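Local coordinates for kelch domain-containing protein (Colletotrichum graminicola M1.001, PDB 5C86) that probably oxidises alcohols at a copper site, as a fungal alcohol oxidase of the galactose oxidase and glyoxal oxidase (AA5) family, at residues M228-G240 and D249-E261. Sequence-based numbering, arbitrary orientation.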
ATOM      1  N   MET A 228       4.487  -6.827   2.534  1.00 11.23           N
ATOM      2  CA  MET A 228       5.671  -7.532   2.200  1.00 11.42           C
ATOM      3  C   MET A 228       6.855  -6.686   2.634  1.00 11.51           C
ATOM      4  O   MET A 228       7.295  -5.804   1.930  1.00 12.04           O
ATOM      5  CB  MET A 228       5.715  -7.806   0.713  1.00 11.28           C
ATOM      6  CG  MET A 228       6.869  -8.724   0.330  1.00 12.09           C
ATOM      7  SD  MET A 228       6.904  -9.165  -1.404  1.00 14.85           S
ATOM      8  CE  MET A 228       5.622 -10.400  -1.391  1.00 15.25           C
ATOM      9  N   TYR A 229       7.408  -7.011   3.788  1.00 11.12           N
ATOM     10  CA  TYR A 229       8.454  -6.229   4.396  1.00 10.59           C
ATOM     11  C   TYR A 229       9.860  -6.695   3.997  1.00 11.19           C
ATOM     12  O   TYR A 229      10.833  -5.983   4.246  1.00 12.12           O
ATOM     13  CB  TYR A 229       8.303  -6.192   5.922  1.00 11.63           C
ATOM     14  CG  TYR A 229       8.553  -7.504   6.601  1.00 11.00           C
ATOM     15  CD1 TYR A 229       9.798  -7.891   6.909  1.00 11.74           C
ATOM     16  CD2 TYR A 229       7.509  -8.348   6.869  1.00 11.37           C
ATOM     17  CE1 TYR A 229      10.005  -9.133   7.531  1.00 11.84           C
ATOM     18  CE2 TYR A 229       7.663  -9.586   7.458  1.00 12.73           C
ATOM     19  CZ  TYR A 229       8.938  -9.947   7.754  1.00 12.27           C
ATOM     20  OH  TYR A 229       9.108 -11.140   8.409  1.00 15.30           O
ATOM     21  N   ASP A 230      10.026  -7.912   3.446  1.00 12.03           N
ATOM     22  CA  ASP A 230      11.322  -8.309   2.917  1.00 11.83           C
ATOM     23  C   ASP A 230      11.031  -9.172   1.725  1.00 12.04           C
ATOM     24  O   ASP A 230      10.816 -10.403   1.879  1.00 13.62           O
ATOM     25  CB  ASP A 230      12.181  -9.017   3.952  1.00 13.66           C
ATOM     26  CG  ASP A 230      13.541  -9.442   3.381  1.00 15.66           C
ATOM     27  OD1 ASP A 230      13.714  -9.440   2.122  1.00 16.25           O
ATOM     28  OD2 ASP A 230      14.447  -9.709   4.204  1.00 20.05           O
ATOM     29  N   ALA A 231      10.962  -8.566   0.547  1.00 11.57           N
ATOM     30  CA  ALA A 231      10.576  -9.312  -0.641  1.00 11.14           C
ATOM     31  C   ALA A 231      11.645 -10.313  -1.086  1.00 13.32           C
ATOM     32  O   ALA A 231      11.295 -11.344  -1.674  1.00 14.43           O
ATOM     33  CB  ALA A 231      10.263  -8.372  -1.728  1.00 11.98           C
ATOM     34  N   VAL A 232      12.883 -10.045  -0.761  1.00 12.76           N
ATOM     35  CA  VAL A 232      13.965 -10.950  -1.145  1.00 14.13           C
ATOM     36  C   VAL A 232      13.795 -12.304  -0.403  1.00 14.97           C
ATOM     37  O   VAL A 232      13.952 -13.379  -0.998  1.00 17.17           O
ATOM     38  CB  VAL A 232      15.314 -10.279  -0.854  1.00 15.57           C
ATOM     39  CG1 VAL A 232      16.460 -11.267  -1.070  1.00 17.98           C
ATOM     40  CG2 VAL A 232      15.532  -9.045  -1.726  1.00 15.80           C
ATOM     41  N   ALA A 233      13.359 -12.240   0.834  1.00 15.09           N
ATOM     42  CA  ALA A 233      13.153 -13.436   1.672  1.00 15.33           C
ATOM     43  C   ALA A 233      11.738 -13.941   1.567  1.00 15.77           C
ATOM     44  O   ALA A 233      11.398 -14.942   2.236  1.00 18.07           O
ATOM     45  CB  ALA A 233      13.496 -13.095   3.124  1.00 17.64           C
ATOM     46  N   GLY A 234      10.876 -13.239   0.803  1.00 14.07           N
ATOM     47  CA  GLY A 234       9.533 -13.722   0.658  1.00 13.70           C
ATOM     48  C   GLY A 234       8.671 -13.534   1.904  1.00 13.30           C
ATOM     49  O   GLY A 234       7.792 -14.312   2.129  1.00 15.06           O
ATOM     50  N   LYS A 235       8.884 -12.504   2.687  1.00 12.80           N
ATOM     51  CA  LYS A 235       8.267 -12.356   3.973  1.00 12.72           C
ATOM     52  C   LYS A 235       7.127 -11.326   3.978  1.00 13.09           C
ATOM     53  O   LYS A 235       7.313 -10.163   3.527  1.00 11.72           O
ATOM     54  CB  LYS A 235       9.245 -11.899   5.012  1.00 14.52           C
ATOM     55  CG  LYS A 235      10.455 -12.793   5.205  1.00 17.00           C
ATOM     56  CD  LYS A 235      10.123 -13.957   6.049  1.00 18.74           C
ATOM     57  CE  LYS A 235      11.369 -14.759   6.407  1.00 21.21           C
ATOM     58  NZ  LYS A 235      10.926 -15.946   7.149  1.00 21.50           N
ATOM     59  N   ILE A 236       5.964 -11.775   4.423  1.00 11.47           N
ATOM     60  CA  ILE A 236       4.753 -10.935   4.541  1.00 10.67           C
ATOM     61  C   ILE A 236       4.249 -10.924   5.979  1.00 11.89           C
ATOM     62  O   ILE A 236       4.062 -11.999   6.562  1.00 12.34           O
ATOM     63  CB  ILE A 236       3.689 -11.386   3.584  1.00 12.20           C
ATOM     64  CG1 ILE A 236       4.231 -11.462   2.157  1.00 12.09           C
ATOM     65  CG2 ILE A 236       2.437 -10.516   3.693  1.00 13.36           C
ATOM     66  CD1 ILE A 236       3.288 -12.120   1.231  1.00 14.61           C
ATOM     67  N   PHE A 237       3.993  -9.753   6.544  1.00 11.23           N
ATOM     68  CA  PHE A 237       3.419  -9.639   7.868  1.00 10.95           C
ATOM     69  C   PHE A 237       1.936  -9.445   7.694  1.00 11.03           C
ATOM     70  O   PHE A 237       1.491  -8.708   6.769  1.00 11.46           O
ATOM     71  CB  PHE A 237       3.972  -8.376   8.520  1.00 10.96           C
ATOM     72  CG  PHE A 237       3.237  -7.892   9.733  1.00 11.47           C
ATOM     73  CD1 PHE A 237       3.387  -8.528  10.966  1.00 12.84           C
ATOM     74  CD2 PHE A 237       2.497  -6.750   9.672  1.00 12.64           C
ATOM     75  CE1 PHE A 237       2.777  -8.082  12.082  1.00 14.29           C
ATOM     76  CE2 PHE A 237       1.862  -6.273  10.828  1.00 12.65           C
ATOM     77  CZ  PHE A 237       2.049  -6.894  12.047  1.00 12.51           C
ATOM     78  N   THR A 238       1.144 -10.082   8.548  1.00 10.71           N
ATOM     79  CA  THR A 238      -0.336  -9.929   8.534  1.00 10.95           C
ATOM     80  C   THR A 238      -0.843  -9.617   9.859  1.00 10.60           C
ATOM     81  O   THR A 238      -0.258 -10.064  10.866  1.00 11.44           O
ATOM     82  CB  THR A 238      -1.064 -11.175   8.024  1.00 12.30           C
ATOM     83  OG1 THR A 238      -0.996 -12.248   9.018  1.00 13.97           O
ATOM     84  CG2 THR A 238      -0.509 -11.630   6.656  1.00 12.94           C
ATOM     85  N   TYR A 239      -1.931  -8.814   9.993  1.00 10.78           N
ATOM     86  CA  TYR A 239      -2.406  -8.383  11.304  1.00 10.38           C
ATOM     87  C   TYR A 239      -3.905  -8.156  11.277  1.00 10.50           C
ATOM     88  O   TYR A 239      -4.397  -7.425  10.436  1.00 11.69           O
ATOM     89  CB  TYR A 239      -1.750  -7.056  11.767  1.00 11.22           C
ATOM     90  CG  TYR A 239      -2.043  -6.713  13.210  1.00 11.68           C
ATOM     91  CD1 TYR A 239      -1.318  -7.349  14.193  1.00 12.90           C
ATOM     92  CD2 TYR A 239      -3.036  -5.863  13.582  1.00 12.79           C
ATOM     93  CE1 TYR A 239      -1.547  -7.129  15.521  1.00 13.02           C
ATOM     94  CE2 TYR A 239      -3.299  -5.621  14.915  1.00 12.85           C
ATOM     95  CZ  TYR A 239      -2.497  -6.241  15.869  1.00 14.12           C
ATOM     96  OH  TYR A 239      -2.698  -6.010  17.236  1.00 14.32           O
ATOM     97  N   GLY A 240      -4.572  -8.625  12.315  1.00 10.26           N
ATOM     98  CA  GLY A 240      -5.921  -8.169  12.636  1.00 10.70           C
ATOM     99  C   GLY A 240      -7.009  -8.561  11.674  1.00 12.20           C
ATOM    100  O   GLY A 240      -6.920  -9.550  10.952  1.00 13.21           O
ATOM    101  N   ASP A 249     -15.913  -8.439  16.554  1.00 16.22           N
ATOM    102  CA  ASP A 249     -14.711  -7.806  17.154  1.00 17.81           C
ATOM    103  C   ASP A 249     -13.544  -8.170  16.260  1.00 17.11           C
ATOM    104  O   ASP A 249     -13.423  -9.327  15.868  1.00 15.62           O
ATOM    105  CB  ASP A 249     -14.413  -8.285  18.572  1.00 20.01           C
ATOM    106  CG  ASP A 249     -15.346  -7.652  19.587  1.00 28.78           C
ATOM    107  OD1 ASP A 249     -15.532  -6.403  19.582  1.00 32.27           O
ATOM    108  OD2 ASP A 249     -15.851  -8.383  20.418  1.00 41.63           O
ATOM    109  N   SER A 250     -12.735  -7.179  15.912  1.00 15.12           N
ATOM    110  CA  SER A 250     -11.499  -7.463  15.185  1.00 13.50           C
ATOM    111  C   SER A 250     -10.568  -8.220  16.138  1.00 12.65           C
ATOM    112  O   SER A 250     -10.758  -8.311  17.349  1.00 12.80           O
ATOM    113  CB  SER A 250     -10.878  -6.167  14.762  1.00 13.30           C
ATOM    114  OG  SER A 250     -10.541  -5.329  15.858  1.00 12.13           O
ATOM    115  N   THR A 251      -9.504  -8.733  15.565  1.00 11.85           N
ATOM    116  CA  THR A 251      -8.456  -9.399  16.359  1.00 12.39           C
ATOM    117  C   THR A 251      -7.156  -8.631  16.412  1.00 12.37           C
ATOM    118  O   THR A 251      -6.965  -7.633  15.700  1.00 12.03           O
ATOM    119  CB  THR A 251      -8.107 -10.783  15.808  1.00 13.77           C
ATOM    120  OG1 THR A 251      -7.214 -10.671  14.679  1.00 14.75           O
ATOM    121  CG2 THR A 251      -9.299 -11.572  15.479  1.00 14.62           C
ATOM    122  N   SER A 252      -6.254  -9.127  17.261  1.00 11.80           N
ATOM    123  CA  SER A 252      -4.934  -8.643  17.373  1.00 12.50           C
ATOM    124  C   SER A 252      -3.975  -9.746  16.892  1.00 12.16           C
ATOM    125  O   SER A 252      -2.793  -9.733  17.266  1.00 12.57           O
ATOM    126  CB  SER A 252      -4.596  -8.174  18.807  1.00 13.42           C
ATOM    127  OG  SER A 252      -4.907  -9.227  19.746  1.00 13.80           O
ATOM    128  N   ASN A 253      -4.463 -10.674  16.086  1.00 12.46           N
ATOM    129  CA  ASN A 253      -3.628 -11.773  15.622  1.00 13.03           C
ATOM    130  C   ASN A 253      -2.580 -11.262  14.648  1.00 12.30           C
ATOM    131  O   ASN A 253      -2.819 -10.413  13.797  1.00 12.99           O
ATOM    132  CB  ASN A 253      -4.437 -12.863  14.940  1.00 13.82           C
ATOM    133  CG  ASN A 253      -5.376 -13.603  15.874  1.00 14.76           C
ATOM    134  OD1 ASN A 253      -5.293 -13.523  17.092  1.00 18.82           O
ATOM    135  ND2 ASN A 253      -6.224 -14.349  15.298  1.00 19.72           N
ATOM    136  N   ALA A 254      -1.375 -11.812  14.742  1.00 11.99           N
ATOM    137  CA  ALA A 254      -0.157 -11.335  14.026  1.00 12.36           C
ATOM    138  C   ALA A 254       0.534 -12.618  13.470  1.00 12.93           C
ATOM    139  O   ALA A 254       0.792 -13.558  14.228  1.00 14.48           O
ATOM    140  CB  ALA A 254       0.705 -10.568  14.894  1.00 13.22           C
ATOM    141  N   HIS A 255       0.874 -12.606  12.202  1.00 12.49           N
ATOM    142  CA  HIS A 255       1.528 -13.748  11.520  1.00 14.27           C
ATOM    143  C   HIS A 255       2.599 -13.242  10.581  1.00 14.46           C
ATOM    144  O   HIS A 255       2.537 -12.098  10.076  1.00 12.40           O
ATOM    145  CB  HIS A 255       0.593 -14.614  10.707  1.00 15.21           C
ATOM    146  CG  HIS A 255      -0.436 -15.303  11.515  1.00 14.81           C
ATOM    147  ND1 HIS A 255      -1.604 -14.691  11.956  1.00 16.31           N
ATOM    148  CD2 HIS A 255      -0.451 -16.563  12.031  1.00 17.44           C
ATOM    149  CE1 HIS A 255      -2.305 -15.567  12.680  1.00 19.40           C
ATOM    150  NE2 HIS A 255      -1.625 -16.708  12.740  1.00 17.28           N
ATOM    151  N   ILE A 256       3.656 -14.046  10.396  0.59 12.87           N
ATOM    152  CA  ILE A 256       4.588 -13.870   9.301  0.59 13.07           C
ATOM    153  C   ILE A 256       4.468 -15.043   8.354  0.59 13.11           C
ATOM    154  O   ILE A 256       4.582 -16.182   8.797  0.59 13.39           O
ATOM    155  CB  ILE A 256       6.054 -13.724   9.804  0.59 12.98           C
ATOM    156  CG1 ILE A 256       6.303 -12.403  10.530  0.59 13.10           C
ATOM    157  CG2 ILE A 256       7.040 -13.962   8.632  0.59 13.41           C
ATOM    158  CD1 ILE A 256       7.616 -12.374  11.319  0.59 13.69           C
ATOM    159  N   LEU A 257       4.253 -14.754   7.084  1.00 12.28           N
ATOM    160  CA  LEU A 257       4.148 -15.703   5.983  1.00 14.17           C
ATOM    161  C   LEU A 257       5.457 -15.720   5.268  1.00 14.53           C
ATOM    162  O   LEU A 257       6.098 -14.627   5.066  1.00 13.62           O
ATOM    163  CB  LEU A 257       3.063 -15.304   4.981  1.00 13.67           C
ATOM    164  CG  LEU A 257       1.715 -14.856   5.497  1.00 17.05           C
ATOM    165  CD1 LEU A 257       0.706 -14.702   4.375  1.00 17.95           C
ATOM    166  CD2 LEU A 257       1.125 -15.517   6.661  1.00 18.92           C
ATOM    167  N   THR A 258       5.949 -16.930   4.854  1.00 13.76           N
ATOM    168  CA  THR A 258       7.182 -17.003   4.095  1.00 15.05           C
ATOM    169  C   THR A 258       6.884 -17.738   2.821  1.00 14.90           C
ATOM    170  O   THR A 258       6.425 -18.876   2.876  1.00 17.62           O
ATOM    171  CB  THR A 258       8.303 -17.741   4.907  1.00 16.62           C
ATOM    172  OG1 THR A 258       8.549 -17.110   6.169  1.00 17.80           O
ATOM    173  CG2 THR A 258       9.597 -17.747   4.126  1.00 19.53           C
ATOM    174  N   LEU A 259       7.102 -17.108   1.682  1.00 13.67           N
ATOM    175  CA  LEU A 259       6.777 -17.591   0.366  1.00 16.12           C
ATOM    176  C   LEU A 259       7.968 -18.334  -0.124  1.00 19.44           C
ATOM    177  O   LEU A 259       9.080 -17.839  -0.014  1.00 21.76           O
ATOM    178  CB  LEU A 259       6.449 -16.442  -0.611  1.00 18.38           C
ATOM    179  CG  LEU A 259       4.989 -15.904  -0.491  1.00 19.25           C
ATOM    180  CD1 LEU A 259       4.653 -15.433   0.902  1.00 21.30           C
ATOM    181  CD2 LEU A 259       4.829 -14.774  -1.459  1.00 21.04           C
ATOM    182  N   GLY A 260       7.709 -19.519  -0.690  1.00 22.17           N
ATOM    183  CA  GLY A 260       8.746 -20.209  -1.405  1.00 26.02           C
ATOM    184  C   GLY A 260       8.433 -20.057  -2.870  1.00 26.67           C
ATOM    185  O   GLY A 260       8.499 -18.952  -3.404  1.00 28.43           O
ATOM    186  N   GLU A 261       8.179 -21.163  -3.548  1.00 24.60           N
ATOM    187  CA  GLU A 261       7.878 -21.115  -4.961  1.00 23.42           C
ATOM    188  C   GLU A 261       6.349 -20.981  -5.167  1.00 20.51           C
ATOM    189  O   GLU A 261       5.597 -21.405  -4.353  1.00 25.58           O
ATOM    190  CB  GLU A 261       8.472 -22.320  -5.720  1.00 28.24           C
ATOM    191  CG  GLU A 261      10.013 -22.284  -5.856  1.00 30.18           C
ATOM    192  CD  GLU A 261      10.607 -20.998  -6.453  1.00 30.41           C
ATOM    193  OE1 GLU A 261      10.169 -20.575  -7.529  1.00 33.71           O
ATOM    194  OE2 GLU A 261      11.567 -20.403  -5.856  1.00 37.70           O
TER
HETATM  195  O   HOH W   1      -2.587 -12.091  11.340  1.00 14.22           O
HETATM  196  O   HOH W   2      -7.702 -12.442  12.691  1.00 15.21           O
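Ile236 and Leu257 exchange two backbone hydrogen bonds, and the one from Leu257 N to Ile236 O is nearly straight, 175° at the hydrogen. Thr238 with His255 forms the next hydrogen-bonded pair, Phe237 with Ile256 the non-hydrogen-bonded pair between them; the directions of strands 235-239 and 254-258 lie 158° apart, which makes them antiparallel. On the face carrying Ile236, Thr238 and Leu257 the packing is close. CD1 of Ile236 comes 3.6 Å from CD1 of Leu259, the two side chains crossing obliquely, while Thr238 sets its CG2 4.0 Å from Leu257 CD1 at about a right angle. The hydroxyl of Thr238 lies between its backbone N and carbonyl carbon (chi1 72°), which brings OG1 within 3.3 Å of His255 CB. Water 1 joins OG1 to ND1 of His255, 2.8 Å from each, and meets the imidazole edge in its plane. Strands 235-239 and 254-258 are the two middle strands of a four-stranded antiparallel blade, flanked by 225-230 and 267-270, as expected of the Kelch beta-propeller. On the other face Tyr239 lays CD1 3.9 Å from Ala254 CB, which sits at the ring edge; its OH is hydrogen-bonded to the backbone O of Tyr276. Phe237, on the same face as Tyr239, stacks on Phe315. Farther along, this face loosens: Ile256, Lys235 and Thr258 are all partly exposed. Lys235, its chain bent at chi2, runs beside Thr258, and Lys235 NZ donates a hydrogen bond to Thr258 OG1, 2.8 Å. Ile256 is modelled in two conformers, so its approach to Tyr229 OH, seen in one of them, is doubtful.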